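Long-range contacts in alpha-1,6-mannanase (Bacteroides thetaiotaomicron, PDB 4V1S), which probably hydrolyses internal alpha-1,6-mannosidic linkages of mannan, as a member of glycoside hydrolase family 76: residues N245-A250 with K291-S296; Y116-Y121 with L130-E135; G355-H360 with R375-A380; S211-Y216 with L275-A280. All blocks are in the same frame, centred on the assembly; numbering follows the deposited sequence.

Contact 1: residues N245-A250 with K291-S296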
loop_
_atom_site.group_PDB
_atom_site.type_symbol
_atom_site.label_atom_id
_atom_site.label_comp_id
_atom_site.label_asym_id
_atom_site.label_seq_id
_atom_site.Cartn_x
_atom_site.Cartn_y
_atom_site.Cartn_z
ATOM N N ASN A 245 -0.579 20.882 4.808
ATOM C CA ASN A 245 0.335 19.755 4.937
ATOM C C ASN A 245 -0.152 18.488 4.254
ATOM O O ASN A 245 0.288 17.399 4.579
ATOM C CB ASN A 245 0.709 19.497 6.388
ATOM C CG ASN A 245 1.690 20.523 6.890
ATOM O OD1 ASN A 245 2.845 20.548 6.452
ATOM N ND2 ASN A 245 1.230 21.409 7.762
ATOM N N LEU A 246 -1.020 18.660 3.268
ATOM C CA LEU A 246 -1.426 17.541 2.425
ATOM C C LEU A 246 -0.654 17.564 1.113
ATOM O O LEU A 246 0.007 18.544 0.786
ATOM C CB LEU A 246 -2.931 17.556 2.184
ATOM C CG LEU A 246 -3.744 17.345 3.469
ATOM C CD1 LEU A 246 -5.232 17.317 3.164
ATOM C CD2 LEU A 246 -3.322 16.096 4.239
ATOM N N LEU A 247 -0.722 16.450 0.398
ATOM C CA LEU A 247 0.087 16.252 -0.808
ATOM C C LEU A 247 -0.748 16.384 -2.066
ATOM O O LEU A 247 -1.806 15.754 -2.195
ATOM C CB LEU A 247 0.730 14.853 -0.811
ATOM C CG LEU A 247 1.960 14.567 0.058
ATOM C CD1 LEU A 247 3.194 15.358 -0.376
ATOM C CD2 LEU A 247 1.689 14.781 1.538
ATOM N N TRP A 248 -0.244 17.186 -3.000
ATOM C CA TRP A 248 -0.782 17.215 -4.350
ATOM C C TRP A 248 -0.428 15.896 -5.053
ATOM O O TRP A 248 0.320 15.089 -4.531
ATOM C CB TRP A 248 -0.247 18.434 -5.120
ATOM C CG TRP A 248 -0.704 19.738 -4.521
ATOM C CD1 TRP A 248 -1.965 20.045 -4.127
ATOM C CD2 TRP A 248 0.089 20.910 -4.262
ATOM N NE1 TRP A 248 -2.016 21.328 -3.633
ATOM C CE2 TRP A 248 -0.764 21.871 -3.689
ATOM C CE3 TRP A 248 1.441 21.232 -4.440
ATOM C CZ2 TRP A 248 -0.317 23.159 -3.322
ATOM C CZ3 TRP A 248 1.888 22.484 -4.062
ATOM C CH2 TRP A 248 1.018 23.433 -3.499
ATOM N N ASP A 249 -1.003 15.670 -6.222
ATOM C CA ASP A 249 -0.896 14.374 -6.899
ATOM C C ASP A 249 0.340 14.203 -7.781
ATOM O O ASP A 249 0.998 13.172 -7.729
ATOM C CB ASP A 249 -2.136 14.081 -7.749
ATOM C CG ASP A 249 -2.218 12.623 -8.149
ATOM O OD1 ASP A 249 -2.273 11.803 -7.246
ATOM O OD2 ASP A 249 -2.232 12.306 -9.353
ATOM N N ALA A 250 0.656 15.209 -8.593
ATOM C CA ALA A 250 1.670 15.031 -9.625
ATOM C C ALA A 250 2.091 16.372 -10.186
ATOM O O ALA A 250 1.382 17.366 -10.034
ATOM C CB ALA A 250 1.135 14.157 -10.739
ATOM N N LYS A 291 3.045 14.124 11.955
ATOM C CA LYS A 291 1.912 14.451 12.806
ATOM C C LYS A 291 1.017 15.503 12.153
ATOM O O LYS A 291 -0.199 15.409 12.213
ATOM C CB LYS A 291 2.387 14.934 14.170
ATOM C CG LYS A 291 2.916 13.831 15.058
ATOM C CD LYS A 291 3.432 14.445 16.353
ATOM C CE LYS A 291 4.007 13.417 17.288
ATOM N NZ LYS A 291 4.497 14.081 18.534
ATOM N N ALA A 292 1.627 16.506 11.524
ATOM C CA ALA A 292 0.850 17.561 10.868
ATOM C C ALA A 292 0.026 17.035 9.698
ATOM O O ALA A 292 -1.167 17.356 9.553
ATOM C CB ALA A 292 1.756 18.698 10.410
ATOM N N THR A 293 0.673 16.245 8.839
ATOM C CA THR A 293 -0.012 15.661 7.703
ATOM C C THR A 293 -1.102 14.646 8.126
ATOM O O THR A 293 -2.194 14.647 7.552
ATOM C CB THR A 293 0.997 15.027 6.753
ATOM O OG1 THR A 293 1.879 16.044 6.259
ATOM C CG2 THR A 293 0.337 14.278 5.594
ATOM N N LEU A 294 -0.826 13.850 9.144
ATOM C CA LEU A 294 -1.816 12.908 9.654
ATOM C C LEU A 294 -3.048 13.647 10.247
ATOM O O LEU A 294 -4.175 13.282 9.963
ATOM C CB LEU A 294 -1.205 11.954 10.653
ATOM C CG LEU A 294 -2.127 10.902 11.205
ATOM C CD1 LEU A 294 -2.737 9.993 10.152
ATOM C CD2 LEU A 294 -1.348 10.106 12.235
ATOM N N ALA A 295 -2.847 14.705 10.999
ATOM C CA ALA A 295 -3.974 15.452 11.525
ATOM C C ALA A 295 -4.834 16.033 10.410
ATOM O O ALA A 295 -6.058 15.984 10.474
ATOM C CB ALA A 295 -3.490 16.554 12.471
ATOM N N SER A 296 -4.196 16.609 9.393
ATOM C CA SER A 296 -4.923 17.181 8.261
ATOM C C SER A 296 -5.620 16.099 7.435
ATOM O O SER A 296 -6.699 16.326 6.860
ATOM C CB SER A 296 -3.989 17.974 7.378
ATOM O OG SER A 296 -3.608 19.183 8.032
#
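Asn-245, with backbone angles in the left-handed region, brings its CA to 5.0 Å from the CA of Thr-293, where the chain entering strand 246-252 meets the flank of helix 284-301. The main polar link is short: Thr-293 OG1 donates to Asn-245 O at 2.7 Å. The donor lies in the carbonyl plane, with an angle of 146° at the oxygen. Thr-293 OG1 sits anti to its own carbonyl carbon (chi1 -62°), which turns the hydroxyl toward Asn-245. The same hydroxyl is also bonded to Gln-289 NE2, as is Asn-245 OD1, so one amide ties the two residues together from the preceding helical turn. The amide of Asn-245 also rests on Ala-292, with ND2 3.8 Å from CB. A valine in place of Thr-293 would probably leave Asn-245 O without this hydroxyl donor and the loop less firmly held to the helix. Further along, the CD2 branch of Leu-246 reaches back to the helix and meets Ser-296 CB at 3.7 Å. Ser-296 OG turns instead to Asp-244 O. Leu-247 CD2 only grazes Thr-293 CG2, at 4.3 Å. Around the contact, Thr-293 also touches helix 264-281 through Ala-267, Ile-271 and Trp-274. Strand 246-252 runs on from here into a small antiparallel sheet with strands 199-201, 240-241 and 258-259.

Contact 2: residues Y116-Y121 with L130-E135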
loop_
_atom_site.group_PDB
_atom_site.type_symbol
_atom_site.label_atom_id
_atom_site.label_comp_id
_atom_site.label_asym_id
_atom_site.label_seq_id
_atom_site.Cartn_x
_atom_site.Cartn_y
_atom_site.Cartn_z
ATOM N N TYR A 116 4.333 -11.887 -12.953
ATOM C CA TYR A 116 4.391 -10.469 -13.316
ATOM C C TYR A 116 5.813 -9.907 -13.432
ATOM O O TYR A 116 5.992 -8.729 -13.771
ATOM C CB TYR A 116 3.617 -9.645 -12.286
ATOM C CG TYR A 116 2.125 -9.948 -12.184
ATOM C CD1 TYR A 116 1.658 -11.086 -11.553
ATOM C CD2 TYR A 116 1.185 -9.102 -12.731
ATOM C CE1 TYR A 116 0.320 -11.347 -11.425
ATOM C CE2 TYR A 116 -0.170 -9.352 -12.583
ATOM C CZ TYR A 116 -0.599 -10.497 -11.995
ATOM O OH TYR A 116 -1.948 -10.745 -11.908
ATOM N N TRP A 117 6.823 -10.712 -13.077
ATOM C CA TRP A 117 8.208 -10.226 -13.088
ATOM C C TRP A 117 8.797 -10.307 -14.472
ATOM O O TRP A 117 8.770 -11.368 -15.110
ATOM C CB TRP A 117 9.037 -11.071 -12.149
ATOM C CG TRP A 117 10.491 -10.715 -12.068
ATOM C CD1 TRP A 117 11.523 -11.388 -12.619
ATOM C CD2 TRP A 117 11.054 -9.587 -11.390
ATOM N NE1 TRP A 117 12.706 -10.799 -12.289
ATOM C CE2 TRP A 117 12.453 -9.671 -11.558
ATOM C CE3 TRP A 117 10.512 -8.497 -10.665
ATOM C CZ2 TRP A 117 13.332 -8.772 -10.976
ATOM C CZ3 TRP A 117 11.389 -7.601 -10.121
ATOM C CH2 TRP A 117 12.798 -7.734 -10.300
ATOM N N HIS A 118 9.397 -9.198 -14.898
ATOM C CA HIS A 118 10.166 -9.178 -16.123
ATOM C C HIS A 118 11.647 -9.105 -15.800
ATOM O O HIS A 118 12.074 -8.158 -15.194
ATOM C CB HIS A 118 9.760 -8.017 -17.033
ATOM C CG HIS A 118 10.078 -8.251 -18.472
ATOM N ND1 HIS A 118 11.368 -8.407 -18.941
ATOM C CD2 HIS A 118 9.273 -8.378 -19.554
ATOM C CE1 HIS A 118 11.342 -8.626 -20.238
ATOM N NE2 HIS A 118 10.084 -8.590 -20.640
ATOM N N PRO A 119 12.435 -10.103 -16.246
ATOM C CA PRO A 119 13.860 -10.155 -15.831
ATOM C C PRO A 119 14.755 -9.175 -16.574
ATOM O O PRO A 119 15.857 -8.933 -16.146
ATOM C CB PRO A 119 14.279 -11.570 -16.181
ATOM C CG PRO A 119 13.374 -11.962 -17.294
ATOM C CD PRO A 119 12.055 -11.293 -17.015
ATOM N N ASN A 120 14.279 -8.621 -17.682
ATOM C CA ASN A 120 15.096 -7.690 -18.484
ATOM C C ASN A 120 14.280 -7.129 -19.619
ATOM O O ASN A 120 14.174 -7.765 -20.696
ATOM C CB ASN A 120 16.377 -8.321 -19.087
ATOM C CG ASN A 120 17.118 -7.321 -19.983
ATOM O OD1 ASN A 120 16.824 -6.111 -19.932
ATOM N ND2 ASN A 120 18.034 -7.784 -20.792
ATOM N N TYR A 121 13.777 -5.913 -19.424
ATOM C CA TYR A 121 13.198 -5.186 -20.527
ATOM C C TYR A 121 13.981 -3.896 -20.648
ATOM O O TYR A 121 14.119 -3.138 -19.669
ATOM C CB TYR A 121 11.704 -4.956 -20.366
ATOM C CG TYR A 121 11.123 -4.025 -21.396
ATOM C CD1 TYR A 121 11.152 -4.333 -22.776
ATOM C CD2 TYR A 121 10.622 -2.784 -21.037
ATOM C CE1 TYR A 121 10.606 -3.477 -23.720
ATOM C CE2 TYR A 121 10.079 -1.916 -21.996
ATOM C CZ TYR A 121 10.118 -2.254 -23.335
ATOM O OH TYR A 121 9.598 -1.417 -24.317
ATOM N N LEU A 130 0.680 -6.414 -15.707
ATOM C CA LEU A 130 0.033 -7.677 -16.044
ATOM C C LEU A 130 1.085 -8.774 -16.204
ATOM O O LEU A 130 2.272 -8.498 -16.327
ATOM C CB LEU A 130 -0.751 -7.505 -17.350
ATOM C CG LEU A 130 -2.080 -6.741 -17.280
ATOM C CD1 LEU A 130 -2.554 -6.325 -18.657
ATOM C CD2 LEU A 130 -3.154 -7.551 -16.559
ATOM N N PRO A 131 0.651 -10.047 -16.215
ATOM C CA PRO A 131 1.612 -11.101 -16.420
ATOM C C PRO A 131 2.450 -10.890 -17.665
ATOM O O PRO A 131 1.949 -10.428 -18.694
ATOM C CB PRO A 131 0.738 -12.344 -16.530
ATOM C CG PRO A 131 -0.398 -12.034 -15.587
ATOM C CD PRO A 131 -0.675 -10.567 -15.871
ATOM N N THR A 132 3.723 -11.237 -17.546
ATOM C CA THR A 132 4.689 -11.016 -18.610
ATOM C C THR A 132 5.754 -12.102 -18.531
ATOM O O THR A 132 5.696 -12.999 -17.698
ATOM C CB THR A 132 5.300 -9.592 -18.486
ATOM O OG1 THR A 132 5.983 -9.221 -19.687
ATOM C CG2 THR A 132 6.221 -9.484 -17.297
ATOM N N SER A 133 6.678 -12.048 -19.464
ATOM C CA SER A 133 7.834 -12.947 -19.481
ATOM C C SER A 133 8.927 -12.307 -20.299
ATOM O O SER A 133 8.718 -11.300 -20.986
ATOM C CB SER A 133 7.454 -14.313 -20.059
ATOM O OG SER A 133 6.941 -14.200 -21.370
ATOM N N ALA A 134 10.104 -12.927 -20.248
ATOM C CA ALA A 134 11.312 -12.346 -20.842
ATOM C C ALA A 134 11.223 -11.955 -22.311
ATOM O O ALA A 134 11.982 -11.073 -22.760
ATOM C CB ALA A 134 12.469 -13.294 -20.674
ATOM N N GLU A 135 10.369 -12.641 -23.058
ATOM C CA GLU A 135 10.214 -12.404 -24.510
ATOM C C GLU A 135 9.063 -11.457 -24.905
ATOM O O GLU A 135 8.800 -11.238 -26.089
ATOM C CB GLU A 135 10.101 -13.742 -25.261
ATOM C CG GLU A 135 8.689 -14.299 -25.439
ATOM C CD GLU A 135 8.064 -14.886 -24.167
ATOM O OE1 GLU A 135 8.715 -14.864 -23.099
ATOM O OE2 GLU A 135 6.905 -15.390 -24.241
HETATM O O HOH W 1 14.313 -10.268 -21.705
#
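The beta hairpin of strands 117-121 and 124-127 is followed by a loop that runs alongside its first strand in roughly the same direction, so that Tyr-116 meets Pro-131 and His-118 meets Thr-132 and Ser-133. Pro-131 and the Tyr-116 ring lie side by side. CG of the proline stands 4.1 Å from the ring centroid and 18° off the normal, a CH-pi contact over one face. Tyr-116 OH is bonded beyond the contact to Ser-79 O. Thr-132 CG2 comes 3.6 Å from Tyr-116 O. Thr-132 OG1 comes to the edge of the His-118 imidazole, 3.4 Å from CD2. His-118 CG is anti to the backbone N (chi1 -156°), which carries the imidazole across to Thr-132 and Ser-133. The peptide between Ser-133 and Ala-134 lies over a face of that ring. Pro-119 CG packs on Ala-134 CB at 3.7 Å. A water donates to both Asn-120 O and Ala-134 O, at 2.7 Å each. His-118 ND1 accepts the N-H of Asn-120 at 3.2 Å, almost in the ring plane, while NE2 is bonded to Lys-136 O. With ND1 accepting and NE2 bonded to that carbonyl, the imidazole is probably neutral, protonated on NE2 and fixed in its rotation.

Contact 3: residues G355-H360 with R375-A380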
loop_
_atom_site.group_PDB
_atom_site.type_symbol
_atom_site.label_atom_id
_atom_site.label_comp_id
_atom_site.label_asym_id
_atom_site.label_seq_id
_atom_site.Cartn_x
_atom_site.Cartn_y
_atom_site.Cartn_z
ATOM N N GLY A 355 -21.007 -10.621 1.077
ATOM C CA GLY A 355 -19.634 -10.582 1.585
ATOM C C GLY A 355 -18.632 -9.848 0.696
ATOM O O GLY A 355 -17.406 -10.084 0.795
ATOM N N ARG A 356 -19.153 -8.949 -0.146
ATOM C CA ARG A 356 -18.341 -8.101 -1.028
ATOM C C ARG A 356 -18.222 -6.673 -0.522
ATOM O O ARG A 356 -19.006 -6.223 0.326
ATOM C CB ARG A 356 -18.883 -8.125 -2.447
ATOM C CG ARG A 356 -18.972 -9.553 -2.967
ATOM C CD ARG A 356 -19.296 -9.548 -4.421
ATOM N NE ARG A 356 -19.381 -10.902 -4.942
ATOM C CZ ARG A 356 -20.480 -11.462 -5.387
ATOM N NH1 ARG A 356 -21.644 -10.816 -5.353
ATOM N NH2 ARG A 356 -20.443 -12.699 -5.848
ATOM N N TYR A 357 -17.210 -5.977 -1.043
ATOM C CA TYR A 357 -16.873 -4.624 -0.599
ATOM C C TYR A 357 -16.904 -3.625 -1.744
ATOM O O TYR A 357 -16.518 -3.945 -2.883
ATOM C CB TYR A 357 -15.491 -4.614 0.088
ATOM C CG TYR A 357 -15.579 -5.354 1.391
ATOM C CD1 TYR A 357 -15.434 -6.747 1.452
ATOM C CD2 TYR A 357 -15.906 -4.677 2.562
ATOM C CE1 TYR A 357 -15.596 -7.425 2.657
ATOM C CE2 TYR A 357 -16.043 -5.349 3.773
ATOM C CZ TYR A 357 -15.920 -6.721 3.811
ATOM O OH TYR A 357 -16.095 -7.368 5.023
ATOM N N PRO A 358 -17.360 -2.401 -1.445
ATOM C CA PRO A 358 -17.410 -1.349 -2.430
ATOM C C PRO A 358 -16.048 -0.690 -2.664
ATOM O O PRO A 358 -15.107 -0.830 -1.870
ATOM C CB PRO A 358 -18.371 -0.357 -1.797
ATOM C CG PRO A 358 -18.034 -0.450 -0.332
ATOM C CD PRO A 358 -17.818 -1.930 -0.124
ATOM N N GLU A 359 -15.972 0.077 -3.734
ATOM C CA GLU A 359 -14.759 0.812 -4.052
ATOM C C GLU A 359 -14.414 1.885 -3.006
ATOM O O GLU A 359 -13.242 2.014 -2.606
ATOM C CB GLU A 359 -14.908 1.479 -5.405
ATOM C CG GLU A 359 -13.732 2.327 -5.822
ATOM C CD GLU A 359 -13.703 2.651 -7.304
ATOM O OE1 GLU A 359 -14.730 2.498 -8.011
ATOM O OE2 GLU A 359 -12.650 3.110 -7.780
ATOM N N HIS A 360 -15.439 2.602 -2.550
ATOM C CA HIS A 360 -15.256 3.788 -1.697
ATOM C C HIS A 360 -15.680 3.465 -0.253
ATOM O O HIS A 360 -16.596 2.664 -0.029
ATOM C CB HIS A 360 -16.063 4.940 -2.311
ATOM C CG HIS A 360 -15.720 6.307 -1.790
ATOM N ND1 HIS A 360 -14.859 7.173 -2.439
ATOM C CD2 HIS A 360 -16.185 6.981 -0.711
ATOM C CE1 HIS A 360 -14.799 8.306 -1.768
ATOM N NE2 HIS A 360 -15.597 8.208 -0.714
ATOM N N ARG A 375 -9.109 -5.325 -6.116
ATOM C CA ARG A 375 -8.597 -4.524 -5.020
ATOM C C ARG A 375 -9.616 -4.202 -3.964
ATOM O O ARG A 375 -9.221 -3.925 -2.808
ATOM C CB ARG A 375 -7.734 -3.323 -5.400
ATOM C CG ARG A 375 -8.371 -2.421 -6.304
ATOM C CD ARG A 375 -7.439 -1.558 -7.177
ATOM N NE ARG A 375 -8.559 -1.092 -7.962
ATOM C CZ ARG A 375 -8.762 0.074 -8.509
ATOM N NH1 ARG A 375 -7.850 1.026 -8.492
ATOM N NH2 ARG A 375 -9.941 0.250 -9.118
ATOM N N PHE A 376 -10.911 -4.231 -4.307
ATOM C CA PHE A 376 -11.902 -3.730 -3.354
ATOM C C PHE A 376 -11.963 -4.614 -2.084
ATOM O O PHE A 376 -12.066 -4.115 -0.958
ATOM C CB PHE A 376 -13.307 -3.643 -3.947
ATOM C CG PHE A 376 -13.465 -2.768 -5.176
ATOM C CD1 PHE A 376 -12.443 -1.965 -5.689
ATOM C CD2 PHE A 376 -14.718 -2.740 -5.819
ATOM C CE1 PHE A 376 -12.642 -1.203 -6.822
ATOM C CE2 PHE A 376 -14.922 -1.968 -6.952
ATOM C CZ PHE A 376 -13.880 -1.197 -7.464
ATOM N N SER A 377 -11.957 -5.934 -2.261
ATOM C CA SER A 377 -12.074 -6.821 -1.114
ATOM C C SER A 377 -10.709 -7.186 -0.559
ATOM O O SER A 377 -10.596 -7.455 0.631
ATOM C CB SER A 377 -12.861 -8.088 -1.429
ATOM O OG SER A 377 -14.242 -7.789 -1.568
ATOM N N THR A 378 -9.662 -7.164 -1.388
ATOM C CA THR A 378 -8.357 -7.548 -0.862
ATOM C C THR A 378 -7.834 -6.491 0.156
ATOM O O THR A 378 -7.175 -6.861 1.138
ATOM C CB THR A 378 -7.344 -7.776 -1.974
ATOM O OG1 THR A 378 -7.204 -6.606 -2.777
ATOM C CG2 THR A 378 -7.712 -9.015 -2.828
ATOM N N VAL A 379 -8.104 -5.195 -0.075
ATOM C CA VAL A 379 -7.697 -4.195 0.908
ATOM C C VAL A 379 -8.446 -4.408 2.224
ATOM O O VAL A 379 -7.887 -4.221 3.276
ATOM C CB VAL A 379 -7.812 -2.781 0.381
ATOM C CG1 VAL A 379 -9.245 -2.411 0.018
ATOM C CG2 VAL A 379 -7.224 -1.794 1.353
ATOM N N ALA A 380 -9.720 -4.807 2.157
ATOM C CA ALA A 380 -10.470 -5.111 3.379
ATOM C C ALA A 380 -9.860 -6.294 4.132
ATOM O O ALA A 380 -9.671 -6.230 5.324
ATOM C CB ALA A 380 -11.928 -5.359 3.070
HETATM O O HOH W 2 -15.239 -10.191 -1.048
HETATM O O HOH W 3 -15.626 -6.602 -3.431
HETATM O O HOH W 4 -12.821 -1.530 -0.512
HETATM O O HOH W 5 -11.614 2.421 -10.403
#
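Arg-375 and Glu-359 lie side by side, with NH2 4.2 Å from OE2 and the carboxylate oxygen well out of the guanidinium plane. The pair is beyond a salt bridge and can probably attract only as charges; a water donates to Glu-359 OE2 and accepts from Arg-375 NH2. The arginine has its salt bridge with Asp-373, and Glu-359 OE2 is also bonded to Tyr-314 OH. Next, the Phe-376 ring lies under Glu-359, whose CB is 3.8 Å from the centroid and 21° off the normal, a CH-pi contact. The glutamate chain runs on past the CZ end of the ring, its carboxylate plane turned 23° from the ring. Phe-376 CG is anti to its carbonyl carbon (chi1 -58°), which lays the ring beneath Glu-359. Tyr-357 O stands near the ring plane, 3.4 Å from Phe-376 CB. A water donates to both Phe-376 O and Pro-358 O. At Ser-377, OG comes to the edge of the Tyr-357 ring, 3.4 Å from CD1, and meets two waters. One of these leads to Gly-355 O, the other to Tyr-357 N. One turn after Phe-376, Ala-380 CB sits over the centre of the Tyr-357 ring, 3.9 Å from its centroid. The tyrosine OH goes on to Tyr-384 OH. The arrangement is that of an inter-helix loop in an (alpha/alpha)6 barrel, folded along helix 374-394 and bound by ring faces and waters.

Contact 4: residues S211-Y216 with L275-A280; sequences SCMKLY and LKMYQA
Met-213 and Lys-276 slide past each other in opposite directions where helices 202-219 and 264-281 pack as neighbours in the (alpha/alpha)6 barrel expected of family 76. The two segments run in broadly the same direction, their axes 9.8 Å apart at closest approach and crossing at 35°. The closest backbones meet at this pair, and Met-213 CB touches Lys-276 CB at 3.6 Å. Beyond CB the methionine chain bends twice (chi2 -50°, chi3 -54°). It passes Met-277 at about a right angle, its SD 3.8 Å from Met-277 CG. The bends set its methyl CE on Ala-280 CB at 3.5 Å, so one side chain touches three residues of the facing helix. Shortening Met-213 to an alanine is likely to leave a gap between the two helices, with Met-277 CG and Ala-280 CB losing the sulfur and methyl that meet them. Lys-214 crosses Lys-276 at about a right angle, its CG 4.1 Å from Lys-276 CE. The aliphatic stems pack and, in one Lys-276 conformer, a water accepts from each NZ. Asp-154 is the counterion of Lys-214, and Glu-217 that of Lys-276 in this conformer. Leu-225 and Ala-228 of helix 222-239 close over Met-213. Tyr-216 CE2 approaches Ala-280 CB obliquely. A second water lies in the plane of the Tyr-216 ring, 2.6 Å from its OH, and donates to Ala-280 O at 2.8 Å.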
loop_
_atom_site.group_PDB
_atom_site.type_symbol
_atom_site.label_atom_id
_atom_site.label_comp_id
_atom_site.label_asym_id
_atom_site.label_seq_id
_atom_site.Cartn_x
_atom_site.Cartn_y
_atom_site.Cartn_z
ATOM N N SER A 211 9.977 2.121 0.790
ATOM C CA SER A 211 10.767 0.949 0.414
ATOM C C SER A 211 12.238 1.147 0.776
ATOM O O SER A 211 12.890 0.248 1.335
ATOM C CB SER A 211 10.649 0.671 -1.084
ATOM O OG SER A 211 9.336 0.312 -1.474
ATOM N N CYS A 212 12.767 2.325 0.434
ATOM C CA CYS A 212 14.143 2.684 0.784
ATOM C C CYS A 212 14.376 2.586 2.290
ATOM O O CYS A 212 15.376 2.028 2.731
ATOM C CB CYS A 212 14.490 4.103 0.310
ATOM S SG CYS A 212 14.885 4.265 -1.435
ATOM N N MET A 213 13.451 3.130 3.078
ATOM C CA MET A 213 13.613 3.089 4.528
ATOM C C MET A 213 13.544 1.661 5.083
ATOM O O MET A 213 14.317 1.305 5.994
ATOM C CB MET A 213 12.622 4.019 5.221
ATOM C CG MET A 213 12.885 5.489 4.935
ATOM S SD MET A 213 14.606 6.021 5.199
ATOM C CE MET A 213 14.889 5.482 6.879
ATOM N N LYS A 214 12.668 0.837 4.517
ATOM C CA LYS A 214 12.580 -0.552 4.937
ATOM C C LYS A 214 13.848 -1.306 4.584
ATOM O O LYS A 214 14.385 -2.053 5.418
ATOM C CB LYS A 214 11.318 -1.229 4.376
ATOM C CG LYS A 214 10.022 -0.749 5.026
ATOM C CD LYS A 214 8.775 -1.390 4.459
ATOM C CE LYS A 214 7.603 -1.150 5.404
ATOM N NZ LYS A 214 7.673 -2.050 6.580
ATOM N N LEU A 215 14.364 -1.082 3.378
ATOM C CA LEU A 215 15.622 -1.715 2.986
ATOM C C LEU A 215 16.854 -1.154 3.725
ATOM O O LEU A 215 17.822 -1.893 3.980
ATOM C CB LEU A 215 15.803 -1.687 1.472
ATOM C CG LEU A 215 15.185 -2.922 0.800
ATOM C CD1 LEU A 215 14.979 -2.705 -0.682
ATOM C CD2 LEU A 215 16.052 -4.164 1.027
ATOM N N TYR A 216 16.814 0.128 4.083
ATOM C CA TYR A 216 17.850 0.698 4.934
ATOM C C TYR A 216 17.911 -0.039 6.263
ATOM O O TYR A 216 18.989 -0.401 6.742
ATOM C CB TYR A 216 17.624 2.201 5.177
ATOM C CG TYR A 216 18.605 2.771 6.154
ATOM C CD1 TYR A 216 19.956 2.829 5.843
ATOM C CD2 TYR A 216 18.193 3.212 7.403
ATOM C CE1 TYR A 216 20.874 3.328 6.749
ATOM C CE2 TYR A 216 19.097 3.710 8.322
ATOM C CZ TYR A 216 20.433 3.778 7.983
ATOM O OH TYR A 216 21.354 4.268 8.879
ATOM N N LEU A 275 7.860 8.652 9.359
ATOM C CA LEU A 275 8.050 8.007 10.663
ATOM C C LEU A 275 9.303 7.156 10.655
ATOM O O LEU A 275 10.029 7.123 11.653
ATOM C CB LEU A 275 6.799 7.212 11.083
ATOM C CG LEU A 275 5.568 8.090 11.383
ATOM C CD1 LEU A 275 4.380 7.198 11.629
ATOM C CD2 LEU A 275 5.793 9.021 12.573
ATOM N N LYS A 276 9.584 6.453 9.558
ATOM C CA LYS A 276 10.830 5.677 9.477
ATOM C C LYS A 276 12.050 6.583 9.403
ATOM O O LYS A 276 13.091 6.272 9.983
ATOM C CB LYS A 276 10.830 4.688 8.316
ATOM C CG LYS A 276 9.750 3.631 8.466
ATOM C CD LYS A 276 10.004 2.394 7.631
ATOM C CE LYS A 276 10.972 1.440 8.329
ATOM N NZ LYS A 276 10.329 0.816 9.526
ATOM N N MET A 277 11.918 7.711 8.702
ATOM C CA MET A 277 13.034 8.655 8.598
ATOM C C MET A 277 13.332 9.265 9.951
ATOM O O MET A 277 14.496 9.466 10.291
ATOM C CB MET A 277 12.753 9.728 7.559
ATOM C CG MET A 277 12.630 9.131 6.157
ATOM S SD MET A 277 12.096 10.247 4.880
ATOM C CE MET A 277 13.668 11.072 4.550
ATOM N N TYR A 278 12.289 9.503 10.738
ATOM C CA TYR A 278 12.466 9.948 12.109
ATOM C C TYR A 278 13.253 8.945 12.939
ATOM O O TYR A 278 14.209 9.314 13.628
ATOM C CB TYR A 278 11.109 10.198 12.759
ATOM C CG TYR A 278 11.203 10.502 14.232
ATOM C CD1 TYR A 278 11.951 11.582 14.692
ATOM C CD2 TYR A 278 10.535 9.716 15.165
ATOM C CE1 TYR A 278 12.040 11.863 16.044
ATOM C CE2 TYR A 278 10.606 10.002 16.511
ATOM C CZ TYR A 278 11.368 11.069 16.945
ATOM O OH TYR A 278 11.429 11.351 18.286
ATOM N N GLN A 279 12.870 7.677 12.874
ATOM C CA GLN A 279 13.599 6.640 13.626
ATOM C C GLN A 279 15.065 6.534 13.187
ATOM O O GLN A 279 15.956 6.348 14.029
ATOM C CB GLN A 279 12.903 5.282 13.480
ATOM C CG GLN A 279 11.517 5.236 14.114
ATOM C CD GLN A 279 11.480 5.598 15.609
ATOM O OE1 GLN A 279 10.464 6.101 16.123
ATOM N NE2 GLN A 279 12.570 5.337 16.318
ATOM N N ALA A 280 15.320 6.684 11.892
ATOM C CA ALA A 280 16.674 6.549 11.350
ATOM C C ALA A 280 17.595 7.731 11.682
ATOM O O ALA A 280 18.794 7.542 11.929
ATOM C CB ALA A 280 16.622 6.341 9.846
HETATM O O HOH W 6 9.925 -2.027 8.352
HETATM O O HOH W 7 20.567 5.656 10.931
#

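Along the chain contact 2 closes first. Contacts 4 and 1 then interleave, in the order 211-216, 245-250, 275-280 and 291-296, and contact 3 comes last. Contacts 1 and 4 are the nearest pair, with centres 19 Å apart and nearest atoms about 6 Å apart. They are linked by helices 264-281 and 284-301, which follow each other in sequence. Contact 2 lies on the opposite side of the chain's centre from contact 1, their centres 35 Å apart. Contacts 3 and 4 are likewise on opposite sides, with centres 29 Å apart. Together they sample a helical barrel: one joins helix to helix, two join loop or strand to helix, and one lays a loop along a hairpin.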